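Long-range contacts in LP04448p (Drosophila melanogaster, PDB 4QMH), which probably binds tubulin through its TOG domains, of which this is the fourth, and drives microtubule polymerization as a member of the XMAP215 family: residues K29-R34 with D68-I73; A61-L66 with R97-G102. All blocks are in the same frame, centred on the assembly; numbering follows the deposited sequence.

Contact 1: K29-R34 with D68-I73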
loop_
_atom_site.group_PDB
_atom_site.type_symbol
_atom_site.label_atom_id
_atom_site.label_comp_id
_atom_site.label_asym_id
_atom_site.label_seq_id
_atom_site.Cartn_x
_atom_site.Cartn_y
_atom_site.Cartn_z
ATOM N N LYS A 29 -10.299 20.784 -14.158
ATOM C CA LYS A 29 -9.139 20.705 -15.046
ATOM C C LYS A 29 -7.947 21.553 -14.567
ATOM O O LYS A 29 -6.799 21.273 -14.924
ATOM C CB LYS A 29 -9.535 21.101 -16.473
ATOM C CG LYS A 29 -10.260 22.433 -16.545
ATOM C CD LYS A 29 -10.799 22.701 -17.940
ATOM C CE LYS A 29 -11.745 23.890 -17.942
ATOM N NZ LYS A 29 -12.461 24.012 -19.245
ATOM N N ASP A 30 -8.219 22.572 -13.753
ATOM C CA ASP A 30 -7.176 23.472 -13.254
ATOM C C ASP A 30 -6.661 23.010 -11.900
ATOM O O ASP A 30 -7.432 22.910 -10.957
ATOM C CB ASP A 30 -7.723 24.895 -13.135
ATOM C CG ASP A 30 -6.744 25.859 -12.461
ATOM O OD1 ASP A 30 -5.511 25.661 -12.542
ATOM O OD2 ASP A 30 -7.222 26.835 -11.848
ATOM N N TRP A 31 -5.363 22.735 -11.800
ATOM C CA TRP A 31 -4.826 22.206 -10.545
ATOM C C TRP A 31 -5.075 23.136 -9.353
ATOM O O TRP A 31 -5.310 22.663 -8.241
ATOM C CB TRP A 31 -3.337 21.851 -10.672
ATOM C CG TRP A 31 -2.419 23.015 -10.601
ATOM C CD1 TRP A 31 -1.934 23.743 -11.648
ATOM C CD2 TRP A 31 -1.850 23.583 -9.415
ATOM N NE1 TRP A 31 -1.105 24.738 -11.185
ATOM C CE2 TRP A 31 -1.035 24.660 -9.818
ATOM C CE3 TRP A 31 -1.949 23.283 -8.052
ATOM C CZ2 TRP A 31 -0.327 25.441 -8.907
ATOM C CZ3 TRP A 31 -1.248 24.060 -7.149
ATOM C CH2 TRP A 31 -0.446 25.126 -7.580
ATOM N N LYS A 32 -5.052 24.451 -9.576
ATOM C CA LYS A 32 -5.298 25.380 -8.475
ATOM C C LYS A 32 -6.710 25.212 -7.937
ATOM O O LYS A 32 -6.940 25.347 -6.740
ATOM C CB LYS A 32 -5.030 26.828 -8.898
ATOM C CG LYS A 32 -3.571 27.091 -9.172
ATOM C CD LYS A 32 -3.308 28.539 -9.521
ATOM C CE LYS A 32 -1.822 28.776 -9.718
ATOM N NZ LYS A 32 -1.535 30.146 -10.226
ATOM N N THR A 33 -7.652 24.890 -8.820
ATOM C CA THR A 33 -9.030 24.666 -8.395
ATOM C C THR A 33 -9.181 23.336 -7.659
ATOM O O THR A 33 -9.872 23.264 -6.646
ATOM C CB THR A 33 -9.994 24.733 -9.581
ATOM O OG1 THR A 33 -9.879 26.029 -10.191
ATOM C CG2 THR A 33 -11.430 24.515 -9.124
ATOM N N ARG A 34 -8.540 22.284 -8.162
ATOM C CA ARG A 34 -8.491 21.025 -7.414
ATOM C C ARG A 34 -7.934 21.255 -6.006
ATOM O O ARG A 34 -8.406 20.676 -5.028
ATOM C CB ARG A 34 -7.640 19.969 -8.140
ATOM C CG ARG A 34 -8.037 19.765 -9.595
ATOM C CD ARG A 34 -7.673 18.382 -10.101
ATOM N NE ARG A 34 -6.265 18.235 -10.470
ATOM C CZ ARG A 34 -5.714 18.788 -11.551
ATOM N NH1 ARG A 34 -6.437 19.574 -12.345
ATOM N NH2 ARG A 34 -4.431 18.583 -11.820
ATOM N N ASP A 68 -2.623 12.232 -9.252
ATOM C CA ASP A 68 -2.805 13.459 -10.015
ATOM C C ASP A 68 -1.579 13.730 -10.880
ATOM O O ASP A 68 -0.460 13.388 -10.510
ATOM C CB ASP A 68 -3.021 14.628 -9.051
ATOM C CG ASP A 68 -3.718 15.809 -9.705
ATOM O OD1 ASP A 68 -3.032 16.642 -10.327
ATOM O OD2 ASP A 68 -4.952 15.910 -9.573
ATOM N N SER A 69 -1.787 14.390 -12.015
ATOM C CA SER A 69 -0.672 14.745 -12.884
ATOM C C SER A 69 0.126 15.928 -12.321
ATOM O O SER A 69 1.261 16.179 -12.721
ATOM C CB SER A 69 -1.173 15.035 -14.297
ATOM O OG SER A 69 -2.152 16.060 -14.275
ATOM N N ASN A 70 -0.470 16.646 -11.375
ATOM C CA ASN A 70 0.230 17.714 -10.679
ATOM C C ASN A 70 0.802 17.199 -9.359
ATOM O O ASN A 70 0.070 16.671 -8.522
ATOM C CB ASN A 70 -0.713 18.890 -10.447
ATOM C CG ASN A 70 -0.032 20.053 -9.758
ATOM O OD1 ASN A 70 0.199 20.017 -8.549
ATOM N ND2 ASN A 70 0.283 21.103 -10.525
ATOM N N ALA A 71 2.112 17.332 -9.185
ATOM C CA ALA A 71 2.798 16.779 -8.014
ATOM C C ALA A 71 2.315 17.375 -6.695
ATOM O O ALA A 71 2.197 16.667 -5.694
ATOM C CB ALA A 71 4.307 16.953 -8.153
ATOM N N LYS A 72 2.053 18.678 -6.687
ATOM C CA LYS A 72 1.559 19.344 -5.483
ATOM C C LYS A 72 0.239 18.739 -5.011
ATOM O O LYS A 72 0.047 18.489 -3.823
ATOM C CB LYS A 72 1.405 20.848 -5.722
ATOM C CG LYS A 72 2.714 21.545 -6.092
ATOM C CD LYS A 72 2.474 22.993 -6.505
ATOM C CE LYS A 72 3.765 23.684 -6.927
ATOM N NZ LYS A 72 3.478 25.018 -7.524
ATOM N N ILE A 73 -0.672 18.506 -5.952
ATOM C CA ILE A 73 -1.959 17.904 -5.616
ATOM C C ILE A 73 -1.773 16.486 -5.071
ATOM O O ILE A 73 -2.380 16.109 -4.072
ATOM C CB ILE A 73 -2.897 17.846 -6.840
ATOM C CG1 ILE A 73 -3.254 19.252 -7.328
ATOM C CG2 ILE A 73 -4.159 17.058 -6.512
ATOM C CD1 ILE A 73 -4.052 20.070 -6.307
#

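Contact 2: A61-L66 with R97-G102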
loop_
_atom_site.group_PDB
_atom_site.type_symbol
_atom_site.label_atom_id
_atom_site.label_comp_id
_atom_site.label_asym_id
_atom_site.label_seq_id
_atom_site.Cartn_x
_atom_site.Cartn_y
_atom_site.Cartn_z
ATOM N N ALA A 61 -12.758 9.486 -5.379
ATOM C CA ALA A 61 -12.328 10.839 -5.720
ATOM C C ALA A 61 -10.895 11.083 -5.258
ATOM O O ALA A 61 -10.080 11.603 -6.014
ATOM C CB ALA A 61 -13.265 11.868 -5.112
ATOM N N LEU A 62 -10.595 10.703 -4.015
ATOM C CA LEU A 62 -9.232 10.845 -3.497
ATOM C C LEU A 62 -8.232 9.963 -4.231
ATOM O O LEU A 62 -7.072 10.342 -4.404
ATOM C CB LEU A 62 -9.168 10.540 -2.000
ATOM C CG LEU A 62 -9.788 11.584 -1.073
ATOM C CD1 LEU A 62 -9.762 11.085 0.359
ATOM C CD2 LEU A 62 -9.014 12.889 -1.201
ATOM N N ALA A 63 -8.679 8.788 -4.654
ATOM C CA ALA A 63 -7.802 7.871 -5.376
ATOM C C ALA A 63 -7.252 8.531 -6.648
ATOM O O ALA A 63 -6.045 8.454 -6.938
ATOM C CB ALA A 63 -8.537 6.581 -5.696
ATOM N N HIS A 64 -8.123 9.212 -7.384
ATOM C CA HIS A 64 -7.681 9.944 -8.565
ATOM C C HIS A 64 -6.660 11.031 -8.207
ATOM O O HIS A 64 -5.700 11.274 -8.949
ATOM C CB HIS A 64 -8.871 10.572 -9.290
ATOM C CG HIS A 64 -9.662 9.608 -10.117
ATOM N ND1 HIS A 64 -10.867 9.086 -9.700
ATOM C CD2 HIS A 64 -9.432 9.089 -11.345
ATOM C CE1 HIS A 64 -11.342 8.280 -10.633
ATOM N NE2 HIS A 64 -10.489 8.263 -11.641
ATOM N N ARG A 65 -6.865 11.705 -7.078
ATOM C CA ARG A 65 -5.937 12.773 -6.701
ATOM C C ARG A 65 -4.575 12.243 -6.232
ATOM O O ARG A 65 -3.557 12.920 -6.366
ATOM C CB ARG A 65 -6.580 13.702 -5.654
ATOM C CG ARG A 65 -7.931 14.276 -6.114
ATOM C CD ARG A 65 -7.833 15.458 -7.097
ATOM N NE ARG A 65 -7.262 15.122 -8.401
ATOM C CZ ARG A 65 -7.937 14.595 -9.420
ATOM N NH1 ARG A 65 -9.231 14.322 -9.308
ATOM N NH2 ARG A 65 -7.315 14.355 -10.569
ATOM N N LEU A 66 -4.551 11.024 -5.693
ATOM C CA LEU A 66 -3.294 10.406 -5.286
ATOM C C LEU A 66 -2.379 10.206 -6.493
ATOM O O LEU A 66 -1.157 10.194 -6.349
ATOM C CB LEU A 66 -3.559 9.050 -4.611
ATOM C CG LEU A 66 -4.073 9.092 -3.169
ATOM C CD1 LEU A 66 -4.489 7.705 -2.689
ATOM C CD2 LEU A 66 -2.991 9.662 -2.270
ATOM N N ARG A 97 -9.162 -0.583 -0.443
ATOM C CA ARG A 97 -9.228 -0.961 -1.851
ATOM C C ARG A 97 -9.141 0.241 -2.807
ATOM O O ARG A 97 -8.550 0.147 -3.886
ATOM C CB ARG A 97 -10.490 -1.780 -2.106
ATOM C CG ARG A 97 -10.631 -2.295 -3.502
ATOM C CD ARG A 97 -11.863 -3.174 -3.605
ATOM N NE ARG A 97 -12.092 -3.570 -4.983
ATOM C CZ ARG A 97 -11.519 -4.620 -5.548
ATOM N NH1 ARG A 97 -10.689 -5.379 -4.838
ATOM N NH2 ARG A 97 -11.781 -4.908 -6.815
ATOM N N ASN A 98 -9.716 1.377 -2.412
ATOM C CA ASN A 98 -9.613 2.584 -3.227
ATOM C C ASN A 98 -8.254 3.274 -3.134
ATOM O O ASN A 98 -7.703 3.714 -4.143
ATOM C CB ASN A 98 -10.726 3.582 -2.876
ATOM C CG ASN A 98 -12.044 3.262 -3.570
ATOM O OD1 ASN A 98 -12.149 3.324 -4.799
ATOM N ND2 ASN A 98 -13.057 2.940 -2.782
ATOM N N LEU A 99 -7.707 3.357 -1.926
ATOM C CA LEU A 99 -6.580 4.252 -1.673
ATOM C C LEU A 99 -5.219 3.577 -1.708
ATOM O O LEU A 99 -4.237 4.198 -2.088
ATOM C CB LEU A 99 -6.740 4.954 -0.328
ATOM C CG LEU A 99 -8.045 5.737 -0.213
ATOM C CD1 LEU A 99 -8.176 6.314 1.193
ATOM C CD2 LEU A 99 -8.105 6.833 -1.270
ATOM N N PHE A 100 -5.161 2.318 -1.290
ATOM C CA PHE A 100 -3.885 1.608 -1.218
ATOM C C PHE A 100 -3.146 1.523 -2.570
ATOM O O PHE A 100 -1.939 1.729 -2.614
ATOM C CB PHE A 100 -4.109 0.219 -0.590
ATOM C CG PHE A 100 -2.853 -0.577 -0.337
ATOM C CD1 PHE A 100 -1.764 -0.020 0.320
ATOM C CD2 PHE A 100 -2.797 -1.922 -0.690
ATOM C CE1 PHE A 100 -0.629 -0.775 0.589
ATOM C CE2 PHE A 100 -1.659 -2.677 -0.434
ATOM C CZ PHE A 100 -0.577 -2.101 0.212
ATOM N N PRO A 101 -3.857 1.221 -3.672
ATOM C CA PRO A 101 -3.133 1.224 -4.952
ATOM C C PRO A 101 -2.434 2.555 -5.226
ATOM O O PRO A 101 -1.318 2.565 -5.771
ATOM C CB PRO A 101 -4.237 0.975 -5.974
ATOM C CG PRO A 101 -5.231 0.103 -5.209
ATOM C CD PRO A 101 -5.234 0.709 -3.817
ATOM N N GLY A 102 -3.071 3.657 -4.833
ATOM C CA GLY A 102 -2.485 4.975 -5.026
ATOM C C GLY A 102 -1.281 5.210 -4.125
ATOM O O GLY A 102 -0.293 5.805 -4.538
HETATM O O HOH W 1 0.173 7.704 -6.701
#

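Contact 1: K29-R34 with D68-I73
Arg-34 grips Asp-68 side-on, one nitrogen to each carboxylate oxygen, with the two flat groups nearly coplanar. Arg-34 NH2 gives a straight bond (166°) to Asp-68 OD1 at 2.8 Å, while Arg-34 NE meets Asp-68 OD2 at 2.8 Å, tilted out of the guanidinium plane; both oxygens use their syn lone pairs. A bend at chi3 (-80°) turns the arginine's end to this pairing. Beside it, Asn-70 ND2 lies over one face of the Trp-31 indole, toward its rim and 3.3 Å from Trp-31 CG, the amide 15° from parallel; Lys-32 CG lies against the opposite face, also near the rim. Ile-73 CD1 sits at the ring's edge, 4.2 Å from Trp-31 CE3. Further out, Asp-68 OD1 also accepts from Asn-70 N on its anti lone pair, an Asx turn, and Asn-70 OD1 caps its helix by accepting from Ile-73 N. Arg-65 forms a second salt bridge to Asp-68 OD2. An alanine in place of Asp-68 would probably leave both arginines without their shared carboxylate, and Asn-70 N without its acceptor. The starts of helices 31-48 and 71-88 lie side by side, with Arg-65 of helix 58-66 against both Arg-34 and Ile-73.

Contact 2: A61-L66 with R97-G102
Ala-63 and Leu-66 press methyl groups against the carbonyl oxygens of Asn-98 and Leu-99: the flat groups of this contact are peptides, met at their oxygens by methyls, and no ring or side-chain amide carries it. Ala-63 CB comes to 3.4 Å from Asn-98 O. One residue further along helix 96-106, Leu-99 O is met by Leu-66 CD1 at 3.6 Å. The Phe-100 ring is turned to the far side of its helix, where it stacks on Phe-134 and packs against helix 139-145. Between the helices the apolar work falls to Leu-99. Its CG stands beside the backbone N (chi1 -57°), and although its CB does not aim at helix 58-66, Leu-99 CD2 swings in and lies 3.9 Å from Leu-62 CB. Leu-99 CD2 is also 4.0 Å from Leu-66 CD1, the two leucine side chains crossing at about a right angle. The short helical segments run almost exactly alike, 3° from parallel with their axes 8.6 Å apart, consistent with the stacked helices of the HEAT-like array that forms a TOG domain. Such closeness relies on small residues: Ala-63 lies opposite Leu-99, and Gly-102 opposite Leu-66. With no side chain on Gly-102, Leu-66 CD1 approaches to 4.1 Å from Gly-102 CA; a beta carbon there would come too close to Leu-66 CD1 as that methyl now stands. The helix is kinked at Pro-101 and Gly-102, whose nitrogens make no bond to the preceding turn. At this end one water spans the gap, donating to Leu-66 O at 2.8 Å and to Gly-102 O at 2.9 Å. Thr-77 and Leu-78 of helix 71-88 pack against Leu-66, while Leu-62 reaches Leu-41 of helix 31-48 and Met-26 of helix 20-26.

In the fold
After helix 20-26, residues 29-34, the turn into helix 31-48 and its first residues, open contact 1; the chain then reaches helix 58-66, which opens contact 2. Just beyond that helix, 68-73 closes the loop of contact 1; helix 71-88 follows, and 97-102 on helix 96-106 closes contact 2. The segments alternate, so the two loops cross instead of nesting, and helix 58-66 lies inside the loop of contact 1 while also forming one side of contact 2. The centres are about 15 Å apart, yet the contacts touch: Arg-65 NE lies 3.7 Å from Arg-34 CD. Contact 1 ties helix 31-48 to helix 71-88, contact 2 helix 58-66 to helix 96-106, and Arg-65 joins the two pairs.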